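Local atomic coordinates of protein argonaute (Marinitoga piezophila, PDB entry 5I4A), a protein that cleaves single-stranded DNA at sites complementary to a short guide RNA that carries a 5'-hydroxyl end, preferring manganese as cofactor. Residues P511-F522 with T538-K547; D565-P573 with K580-E588. One frame throughout, in Å; residues are numbered along the deposited sequence.

Contact 1 (P511-F522 with T538-K547); sequences PENVFILRDGRF and TKYTLVEVNK. With nucleotides of chain B.
The Phe-522 ring meets Glu-544 at its edge, where CG lies 3.5 Å from ring atom CD1 and the carboxylate is turned nearly coplanar with the ring (17°). One ring face is covered by Arg-518, its CG over the centre. Farther along, Phe-515 receives Thr-541 CG2 over one face, 4.0 Å from the ring centroid. Glu-544 CG stands anti to the carbonyl carbon (chi1 -66°) and the chain runs extended beyond it, bringing OE2 to Phe-522 N (2.8 Å), which donates from above the carboxylate plane. With an alanine here, Phe-522 N would probably lose its acceptor and the ring edge its CG packing. Strands 513-519 and 539-546 run parallel, 15° apart, joined by backbone bonds such as Arg-518 N to Val-543 O (2.8 Å). Ile-516 and Leu-542 lie side by side, pointing the same way. Arg-521 turns its guanidinium edge to the phosphate of C12 of chain B, the bound RNA, and NH1 forms a salt bridge to an RNA phosphate. A salt bridge, Glu-512 OE2 to Lys-539 NZ (3.5 Å), closes one end; apolar pairs fill the middle; at the other, Asp-519, weakly bridged by Lys-547, joins Asp-449 and Asn-627 in a cluster consistent with metal binding, as in RNase H folds.

Contact 2 (D565-P573 with K580-E588); sequences DENTYIYYP and KGVEVKILE
Asn-567 and Ile-586 are joined by two hydrogen bonds at the hairpin's open end: Ile-586 N donates to Asn-567 O, while Asn-567 ND2 reaches Ile-586 O (2.9 Å) in the carbonyl plane, on a lone pair, and almost in the plane of its own amide. With CG set beside the backbone N (chi1 -79°), the amide is carried across to the opposite strand. Asp-565 steadies this corner: its OD1 accepts from Asn-567 N, closing an Asx turn, and from Thr-568 OG1 at 2.8 Å. Further in, Tyr-569 and Val-584 form a hydrogen-bonded antiparallel pair, with Tyr-569 N to Val-584 O almost straight (177°); Tyr-571 and Val-582 make the next such pair. The Tyr-571 ring lies flat against Val-582, whose CB sits 3.7 Å from the ring centroid in a CH-pi contact, and Val-584 CG2 meets the ring edge at CD2 (3.8 Å). On the other side of the sheet, Ile-570 CG1 packs on Glu-583 CG at 3.6 Å, while the carboxylate of Glu-583 bonds to Thr-549. Gly-581 CA comes within 3.5 Å of Tyr-572 CD2, and a side chain there would run into that ring. The hairpin lies in the PIWI sheet between strands 560-565 and 539-546; Tyr-569 and Val-584 pack on helix 595-605, and Tyr-571 meets Tyr-603 of that helix edge-to-face.

In the fold
Both contacts are largely buried and belong to one mixed sheet of the PIWI domain, their centres about 12 Å apart. Strand 539-546 of contact 1 borders strand 582-589 of contact 2, with probable hydrogen bonds from Glu-544 N to Lys-585 O and from Asn-546 N to Glu-583 O. Helix 595-605 covers residues of each. Contact 1 pairs neighbouring parallel strands joined through helix 526-532, a beta-alpha-beta crossover, and carries charge at its ends, including an aspartate inferred to be catalytic and an arginine on the guide; contact 2 is an antiparallel hairpin whose open end is held by the Asn-567 amide, backbone bonds and the Asp-565 carboxylate. Leu-587 and Glu-588 together face Leu-542 in a classic beta bulge, and Leu-587 packs on Phe-522.

Contact 1 (P511-F522 with T538-K547)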
loop_
_atom_site.group_PDB
_atom_site.type_symbol
_atom_site.label_atom_id
_atom_site.label_comp_id
_atom_site.label_asym_id
_atom_site.label_seq_id
_atom_site.Cartn_x
_atom_site.Cartn_y
_atom_site.Cartn_z
ATOM N N PRO A 511 -1.127 19.447 -21.974
ATOM C CA PRO A 511 -0.639 19.815 -20.643
ATOM C C PRO A 511 0.762 20.385 -20.748
ATOM O O PRO A 511 1.613 19.854 -21.463
ATOM C CB PRO A 511 -0.654 18.490 -19.876
ATOM C CG PRO A 511 -0.540 17.444 -20.937
ATOM C CD PRO A 511 -1.268 17.990 -22.131
ATOM N N GLU A 512 0.994 21.491 -20.044
ATOM C CA GLU A 512 2.332 22.065 -20.059
ATOM C C GLU A 512 3.315 21.180 -19.306
ATOM O O GLU A 512 4.484 21.082 -19.691
ATOM C CB GLU A 512 2.315 23.473 -19.473
ATOM C CG GLU A 512 3.442 24.335 -19.997
ATOM C CD GLU A 512 3.529 24.294 -21.515
ATOM O OE1 GLU A 512 2.698 24.948 -22.178
ATOM O OE2 GLU A 512 4.415 23.589 -22.045
ATOM N N ASN A 513 2.855 20.507 -18.256
ATOM C CA ASN A 513 3.686 19.604 -17.477
ATOM C C ASN A 513 2.934 18.304 -17.235
ATOM O O ASN A 513 1.704 18.289 -17.145
ATOM C CB ASN A 513 4.096 20.238 -16.145
ATOM C CG ASN A 513 4.611 21.655 -16.314
ATOM O OD1 ASN A 513 5.756 21.866 -16.709
ATOM N ND2 ASN A 513 3.764 22.634 -16.012
ATOM N N VAL A 514 3.686 17.209 -17.132
ATOM C CA VAL A 514 3.119 15.879 -16.939
ATOM C C VAL A 514 3.842 15.213 -15.775
ATOM O O VAL A 514 5.058 14.994 -15.836
ATOM C CB VAL A 514 3.224 15.016 -18.208
ATOM C CG1 VAL A 514 2.655 13.632 -17.954
ATOM C CG2 VAL A 514 2.490 15.678 -19.364
ATOM N N PHE A 515 3.096 14.891 -14.723
ATOM C CA PHE A 515 3.631 14.225 -13.543
ATOM C C PHE A 515 3.364 12.731 -13.668
ATOM O O PHE A 515 2.204 12.308 -13.728
ATOM C CB PHE A 515 2.994 14.774 -12.267
ATOM C CG PHE A 515 3.356 16.203 -11.962
ATOM C CD1 PHE A 515 2.923 17.235 -12.779
ATOM C CD2 PHE A 515 4.109 16.517 -10.844
ATOM C CE1 PHE A 515 3.251 18.547 -12.498
ATOM C CE2 PHE A 515 4.437 17.830 -10.557
ATOM C CZ PHE A 515 4.007 18.845 -11.387
ATOM N N ILE A 516 4.429 11.937 -13.708
ATOM C CA ILE A 516 4.327 10.485 -13.786
ATOM C C ILE A 516 4.754 9.941 -12.430
ATOM O O ILE A 516 5.946 9.922 -12.098
ATOM C CB ILE A 516 5.172 9.897 -14.922
ATOM C CG1 ILE A 516 4.683 10.408 -16.279
ATOM C CG2 ILE A 516 5.126 8.378 -14.890
ATOM C CD1 ILE A 516 5.386 11.668 -16.748
ATOM N N LEU A 517 3.780 9.503 -11.641
ATOM C CA LEU A 517 4.028 8.945 -10.321
ATOM C C LEU A 517 3.955 7.426 -10.414
ATOM O O LEU A 517 2.961 6.874 -10.895
ATOM C CB LEU A 517 3.013 9.475 -9.310
ATOM C CG LEU A 517 2.538 10.918 -9.524
ATOM C CD1 LEU A 517 1.485 11.289 -8.493
ATOM C CD2 LEU A 517 3.696 11.907 -9.487
ATOM N N ARG A 518 5.012 6.759 -9.963
ATOM C CA ARG A 518 5.157 5.318 -10.105
ATOM C C ARG A 518 5.067 4.647 -8.741
ATOM O O ARG A 518 5.708 5.087 -7.781
ATOM C CB ARG A 518 6.491 4.981 -10.777
ATOM C CG ARG A 518 6.835 3.503 -10.825
ATOM C CD ARG A 518 5.880 2.720 -11.710
ATOM N NE ARG A 518 6.340 1.345 -11.892
ATOM C CZ ARG A 518 7.016 0.918 -12.953
ATOM N NH1 ARG A 518 7.306 1.754 -13.940
ATOM N NH2 ARG A 518 7.400 -0.349 -13.026
ATOM N N ASP A 519 4.270 3.584 -8.661
ATOM C CA ASP A 519 4.197 2.751 -7.463
ATOM C C ASP A 519 5.470 1.920 -7.390
ATOM O O ASP A 519 5.594 0.882 -8.042
ATOM C CB ASP A 519 2.953 1.870 -7.502
ATOM C CG ASP A 519 2.846 0.946 -6.299
ATOM O OD1 ASP A 519 3.553 1.175 -5.294
ATOM O OD2 ASP A 519 2.042 -0.007 -6.357
ATOM N N GLY A 520 6.423 2.381 -6.593
ATOM C CA GLY A 520 7.730 1.768 -6.538
ATOM C C GLY A 520 8.719 2.466 -7.449
ATOM O O GLY A 520 8.572 3.638 -7.804
ATOM N N ARG A 521 9.742 1.715 -7.841
ATOM C CA ARG A 521 10.828 2.249 -8.645
ATOM C C ARG A 521 10.682 1.819 -10.101
ATOM O O ARG A 521 10.201 0.718 -10.396
ATOM C CB ARG A 521 12.181 1.801 -8.095
ATOM C CG ARG A 521 12.315 0.307 -7.843
ATOM C CD ARG A 521 13.533 0.019 -6.973
ATOM N NE ARG A 521 13.963 -1.376 -7.045
ATOM C CZ ARG A 521 13.618 -2.317 -6.170
ATOM N NH1 ARG A 521 12.831 -2.020 -5.144
ATOM N NH2 ARG A 521 14.062 -3.557 -6.322
ATOM N N PHE A 522 11.086 2.708 -11.010
ATOM C CA PHE A 522 11.125 2.396 -12.433
ATOM C C PHE A 522 12.184 1.327 -12.677
ATOM O O PHE A 522 13.383 1.589 -12.538
ATOM C CB PHE A 522 11.440 3.644 -13.252
ATOM C CG PHE A 522 10.325 4.658 -13.295
ATOM C CD1 PHE A 522 10.192 5.609 -12.295
ATOM C CD2 PHE A 522 9.432 4.686 -14.354
ATOM C CE1 PHE A 522 9.183 6.554 -12.339
ATOM C CE2 PHE A 522 8.415 5.628 -14.406
ATOM C CZ PHE A 522 8.292 6.564 -13.395
ATOM N N THR A 538 6.628 17.740 -24.539
ATOM C CA THR A 538 5.992 18.090 -23.277
ATOM C C THR A 538 6.986 17.944 -22.132
ATOM O O THR A 538 7.789 17.003 -22.101
ATOM C CB THR A 538 4.727 17.238 -23.025
ATOM O OG1 THR A 538 3.974 17.800 -21.942
ATOM C CG2 THR A 538 5.069 15.804 -22.693
ATOM N N LYS A 539 6.947 18.901 -21.209
ATOM C CA LYS A 539 7.797 18.864 -20.030
ATOM C C LYS A 539 7.164 17.957 -18.979
ATOM O O LYS A 539 5.939 17.886 -18.858
ATOM C CB LYS A 539 8.013 20.287 -19.510
ATOM C CG LYS A 539 8.759 21.149 -20.541
ATOM C CD LYS A 539 8.588 22.654 -20.339
ATOM C CE LYS A 539 7.163 23.138 -20.411
ATOM N NZ LYS A 539 7.104 24.551 -19.938
ATOM N N TYR A 540 8.003 17.224 -18.250
ATOM C CA TYR A 540 7.512 16.155 -17.393
ATOM C C TYR A 540 8.427 15.995 -16.186
ATOM O O TYR A 540 9.463 16.655 -16.065
ATOM C CB TYR A 540 7.417 14.835 -18.164
ATOM C CG TYR A 540 8.752 14.391 -18.705
ATOM C CD1 TYR A 540 9.182 14.806 -19.955
ATOM C CD2 TYR A 540 9.594 13.575 -17.955
ATOM C CE1 TYR A 540 10.400 14.419 -20.451
ATOM C CE2 TYR A 540 10.823 13.183 -18.448
ATOM C CZ TYR A 540 11.216 13.611 -19.699
ATOM O OH TYR A 540 12.427 13.243 -20.217
ATOM N N THR A 541 8.029 15.092 -15.292
ATOM C CA THR A 541 8.849 14.675 -14.166
ATOM C C THR A 541 8.541 13.215 -13.867
ATOM O O THR A 541 7.386 12.787 -13.956
ATOM C CB THR A 541 8.600 15.541 -12.924
ATOM O OG1 THR A 541 9.321 14.999 -11.810
ATOM C CG2 THR A 541 7.111 15.597 -12.587
ATOM N N LEU A 542 9.577 12.455 -13.529
ATOM C CA LEU A 542 9.450 11.039 -13.207
ATOM C C LEU A 542 9.642 10.865 -11.709
ATOM O O LEU A 542 10.683 11.248 -11.164
ATOM C CB LEU A 542 10.461 10.203 -13.989
ATOM C CG LEU A 542 10.249 10.284 -15.499
ATOM C CD1 LEU A 542 11.093 9.251 -16.231
ATOM C CD2 LEU A 542 8.772 10.112 -15.807
ATOM N N VAL A 543 8.640 10.289 -11.050
ATOM C CA VAL A 543 8.576 10.240 -9.596
ATOM C C VAL A 543 8.390 8.796 -9.157
ATOM O O VAL A 543 7.500 8.098 -9.656
ATOM C CB VAL A 543 7.436 11.120 -9.052
ATOM C CG1 VAL A 543 7.408 11.061 -7.542
ATOM C CG2 VAL A 543 7.584 12.554 -9.539
ATOM N N GLU A 544 9.226 8.351 -8.221
ATOM C CA GLU A 544 9.094 7.038 -7.607
ATOM C C GLU A 544 8.502 7.214 -6.215
ATOM O O GLU A 544 9.038 7.972 -5.399
ATOM C CB GLU A 544 10.442 6.325 -7.530
ATOM C CG GLU A 544 11.030 5.971 -8.880
ATOM C CD GLU A 544 12.365 5.265 -8.764
ATOM O OE1 GLU A 544 12.992 5.351 -7.686
ATOM O OE2 GLU A 544 12.783 4.617 -9.748
ATOM N N VAL A 545 7.399 6.519 -5.953
ATOM C CA VAL A 545 6.683 6.602 -4.688
ATOM C C VAL A 545 6.768 5.248 -3.997
ATOM O O VAL A 545 6.423 4.219 -4.589
ATOM C CB VAL A 545 5.219 7.024 -4.897
ATOM C CG1 VAL A 545 4.494 7.104 -3.570
ATOM C CG2 VAL A 545 5.148 8.357 -5.628
ATOM N N ASN A 546 7.222 5.251 -2.748
ATOM C CA ASN A 546 7.345 4.036 -1.946
ATOM C C ASN A 546 6.438 4.185 -0.730
ATOM O O ASN A 546 6.802 4.840 0.251
ATOM C CB ASN A 546 8.797 3.789 -1.540
ATOM C CG ASN A 546 8.979 2.488 -0.771
ATOM O OD1 ASN A 546 8.045 1.701 -0.623
ATOM N ND2 ASN A 546 10.193 2.254 -0.284
ATOM N N LYS A 547 5.257 3.568 -0.794
ATOM C CA LYS A 547 4.334 3.589 0.333
ATOM C C LYS A 547 4.823 2.749 1.503
ATOM O O LYS A 547 4.228 2.814 2.583
ATOM C CB LYS A 547 2.958 3.095 -0.112
ATOM C CG LYS A 547 2.892 1.595 -0.338
ATOM C CD LYS A 547 2.275 1.269 -1.686
ATOM C CE LYS A 547 1.926 -0.206 -1.794
ATOM N NZ LYS A 547 1.221 -0.496 -3.071
ATOM P P C B 12 16.506 -5.478 -7.186
ATOM O OP1 C B 12 16.379 -4.006 -7.082
ATOM O OP2 C B 12 15.853 -6.168 -8.318
ATOM O "O5'" C B 12 18.051 -5.891 -7.229
HETATM O O HOH W 1 2.973 19.698 -23.899
#

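Contact 2 (D565-P573 with K580-E588)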
loop_
_atom_site.group_PDB
_atom_site.type_symbol
_atom_site.label_atom_id
_atom_site.label_comp_id
_atom_site.label_asym_id
_atom_site.label_seq_id
_atom_site.Cartn_x
_atom_site.Cartn_y
_atom_site.Cartn_z
ATOM N N ASP A 565 17.522 14.105 0.759
ATOM C CA ASP A 565 18.543 14.773 -0.034
ATOM C C ASP A 565 17.843 15.612 -1.095
ATOM O O ASP A 565 16.635 15.857 -1.022
ATOM C CB ASP A 565 19.531 13.765 -0.639
ATOM C CG ASP A 565 18.862 12.742 -1.545
ATOM O OD1 ASP A 565 18.050 13.125 -2.414
ATOM O OD2 ASP A 565 19.163 11.540 -1.392
ATOM N N GLU A 566 18.606 16.024 -2.108
ATOM C CA GLU A 566 18.100 16.992 -3.072
ATOM C C GLU A 566 16.924 16.446 -3.871
ATOM O O GLU A 566 16.047 17.213 -4.287
ATOM C CB GLU A 566 19.231 17.427 -4.006
ATOM C CG GLU A 566 18.988 18.750 -4.717
ATOM C CD GLU A 566 18.897 19.935 -3.764
ATOM O OE1 GLU A 566 19.249 19.791 -2.573
ATOM O OE2 GLU A 566 18.470 21.019 -4.215
ATOM N N ASN A 567 16.874 15.132 -4.084
ATOM C CA ASN A 567 15.859 14.528 -4.939
ATOM C C ASN A 567 14.970 13.529 -4.209
ATOM O O ASN A 567 14.156 12.861 -4.855
ATOM C CB ASN A 567 16.522 13.846 -6.139
ATOM C CG ASN A 567 16.929 14.830 -7.216
ATOM O OD1 ASN A 567 17.846 15.631 -7.030
ATOM N ND2 ASN A 567 16.252 14.770 -8.357
ATOM N N THR A 568 15.091 13.403 -2.889
ATOM C CA THR A 568 14.370 12.375 -2.146
ATOM C C THR A 568 13.714 12.995 -0.923
ATOM O O THR A 568 14.399 13.587 -0.082
ATOM C CB THR A 568 15.307 11.238 -1.735
ATOM O OG1 THR A 568 16.230 10.982 -2.800
ATOM C CG2 THR A 568 14.515 9.970 -1.467
ATOM N N TYR A 569 12.394 12.849 -0.823
ATOM C CA TYR A 569 11.622 13.344 0.308
ATOM C C TYR A 569 10.767 12.220 0.877
ATOM O O TYR A 569 10.536 11.194 0.232
ATOM C CB TYR A 569 10.709 14.516 -0.085
ATOM C CG TYR A 569 11.422 15.804 -0.435
ATOM C CD1 TYR A 569 12.158 15.916 -1.604
ATOM C CD2 TYR A 569 11.332 16.917 0.393
ATOM C CE1 TYR A 569 12.801 17.092 -1.934
ATOM C CE2 TYR A 569 11.972 18.102 0.069
ATOM C CZ TYR A 569 12.704 18.182 -1.095
ATOM O OH TYR A 569 13.340 19.357 -1.422
ATOM N N ILE A 570 10.293 12.433 2.102
ATOM C CA ILE A 570 9.342 11.543 2.755
ATOM C C ILE A 570 8.247 12.398 3.363
ATOM O O ILE A 570 8.537 13.351 4.095
ATOM C CB ILE A 570 9.996 10.685 3.854
ATOM C CG1 ILE A 570 11.212 9.943 3.321
ATOM C CG2 ILE A 570 8.993 9.692 4.427
ATOM C CD1 ILE A 570 11.891 9.115 4.376
ATOM N N TYR A 571 6.996 12.063 3.073
ATOM C CA TYR A 571 5.881 12.669 3.780
ATOM C C TYR A 571 5.160 11.607 4.598
ATOM O O TYR A 571 5.129 10.426 4.236
ATOM C CB TYR A 571 4.913 13.386 2.825
ATOM C CG TYR A 571 4.017 12.508 1.977
ATOM C CD1 TYR A 571 2.835 11.981 2.490
ATOM C CD2 TYR A 571 4.324 12.249 0.648
ATOM C CE1 TYR A 571 2.005 11.193 1.713
ATOM C CE2 TYR A 571 3.496 11.465 -0.137
ATOM C CZ TYR A 571 2.340 10.938 0.401
ATOM O OH TYR A 571 1.514 10.157 -0.375
ATOM N N TYR A 572 4.608 12.042 5.724
ATOM C CA TYR A 572 3.847 11.174 6.620
ATOM C C TYR A 572 2.421 11.699 6.658
ATOM O O TYR A 572 2.141 12.691 7.354
ATOM C CB TYR A 572 4.465 11.152 8.018
ATOM C CG TYR A 572 5.860 10.558 8.049
ATOM C CD1 TYR A 572 6.964 11.303 7.650
ATOM C CD2 TYR A 572 6.073 9.253 8.477
ATOM C CE1 TYR A 572 8.236 10.766 7.672
ATOM C CE2 TYR A 572 7.341 8.704 8.502
ATOM C CZ TYR A 572 8.421 9.467 8.099
ATOM O OH TYR A 572 9.689 8.931 8.122
ATOM N N PRO A 573 1.496 11.090 5.922
ATOM C CA PRO A 573 0.140 11.640 5.836
ATOM C C PRO A 573 -0.609 11.490 7.150
ATOM O O PRO A 573 -0.298 10.638 7.985
ATOM C CB PRO A 573 -0.512 10.805 4.728
ATOM C CG PRO A 573 0.228 9.502 4.771
ATOM C CD PRO A 573 1.642 9.843 5.150
ATOM N N LYS A 580 3.083 6.079 9.423
ATOM C CA LYS A 580 3.713 5.426 8.285
ATOM C C LYS A 580 4.117 6.475 7.262
ATOM O O LYS A 580 3.403 7.460 7.053
ATOM C CB LYS A 580 2.782 4.395 7.630
ATOM C CG LYS A 580 2.401 3.231 8.528
ATOM C CD LYS A 580 2.149 1.966 7.718
ATOM C CE LYS A 580 1.193 2.220 6.563
ATOM N NZ LYS A 580 0.914 0.981 5.784
ATOM N N GLY A 581 5.262 6.256 6.622
ATOM C CA GLY A 581 5.810 7.209 5.687
ATOM C C GLY A 581 5.601 6.818 4.238
ATOM O O GLY A 581 5.371 5.656 3.909
ATOM N N VAL A 582 5.695 7.819 3.368
ATOM C CA VAL A 582 5.624 7.633 1.925
ATOM C C VAL A 582 6.823 8.337 1.309
ATOM O O VAL A 582 6.949 9.563 1.417
ATOM C CB VAL A 582 4.314 8.177 1.329
ATOM C CG1 VAL A 582 4.347 8.071 -0.182
ATOM C CG2 VAL A 582 3.119 7.423 1.891
ATOM N N GLU A 583 7.701 7.566 0.676
ATOM C CA GLU A 583 8.906 8.108 0.064
ATOM C C GLU A 583 8.609 8.612 -1.341
ATOM O O GLU A 583 7.883 7.971 -2.104
ATOM C CB GLU A 583 10.008 7.051 0.012
ATOM C CG GLU A 583 11.244 7.413 0.801
ATOM C CD GLU A 583 12.351 6.395 0.646
ATOM O OE1 GLU A 583 13.100 6.480 -0.351
ATOM O OE2 GLU A 583 12.465 5.504 1.516
ATOM N N VAL A 584 9.176 9.767 -1.675
ATOM C CA VAL A 584 8.990 10.403 -2.973
ATOM C C VAL A 584 10.370 10.738 -3.523
ATOM O O VAL A 584 11.123 11.490 -2.891
ATOM C CB VAL A 584 8.124 11.670 -2.874
ATOM C CG1 VAL A 584 7.772 12.186 -4.251
ATOM C CG2 VAL A 584 6.864 11.402 -2.063
ATOM N N LYS A 585 10.702 10.188 -4.689
ATOM C CA LYS A 585 12.013 10.383 -5.300
ATOM C C LYS A 585 11.838 10.920 -6.712
ATOM O O LYS A 585 11.258 10.244 -7.565
ATOM C CB LYS A 585 12.810 9.077 -5.330
ATOM C CG LYS A 585 14.156 9.201 -6.030
ATOM C CD LYS A 585 14.835 7.856 -6.210
ATOM C CE LYS A 585 16.224 8.037 -6.784
ATOM N NZ LYS A 585 16.215 8.968 -7.952
ATOM N N ILE A 586 12.359 12.119 -6.962
ATOM C CA ILE A 586 12.319 12.721 -8.295
ATOM C C ILE A 586 13.415 12.062 -9.127
ATOM O O ILE A 586 14.582 12.445 -9.046
ATOM C CB ILE A 586 12.489 14.241 -8.243
ATOM C CG1 ILE A 586 11.567 14.853 -7.186
ATOM C CG2 ILE A 586 12.201 14.851 -9.610
ATOM C CD1 ILE A 586 10.094 14.741 -7.518
ATOM N N LEU A 587 13.046 11.063 -9.928
ATOM C CA LEU A 587 14.019 10.415 -10.802
ATOM C C LEU A 587 14.515 11.374 -11.874
ATOM O O LEU A 587 15.724 11.499 -12.102
ATOM C CB LEU A 587 13.405 9.170 -11.442
ATOM C CG LEU A 587 13.805 7.812 -10.872
ATOM C CD1 LEU A 587 13.394 6.708 -11.826
ATOM C CD2 LEU A 587 15.299 7.757 -10.608
ATOM N N GLU A 588 13.592 12.056 -12.544
ATOM C CA GLU A 588 13.926 12.987 -13.607
ATOM C C GLU A 588 13.016 14.198 -13.471
ATOM O O GLU A 588 11.930 14.121 -12.888
ATOM C CB GLU A 588 13.761 12.350 -14.992
ATOM C CG GLU A 588 14.839 12.730 -15.994
ATOM C CD GLU A 588 16.156 12.030 -15.720
ATOM O OE1 GLU A 588 16.199 10.784 -15.799
ATOM O OE2 GLU A 588 17.145 12.726 -15.415
HETATM O O HOH W 2 1.134 8.297 8.304
#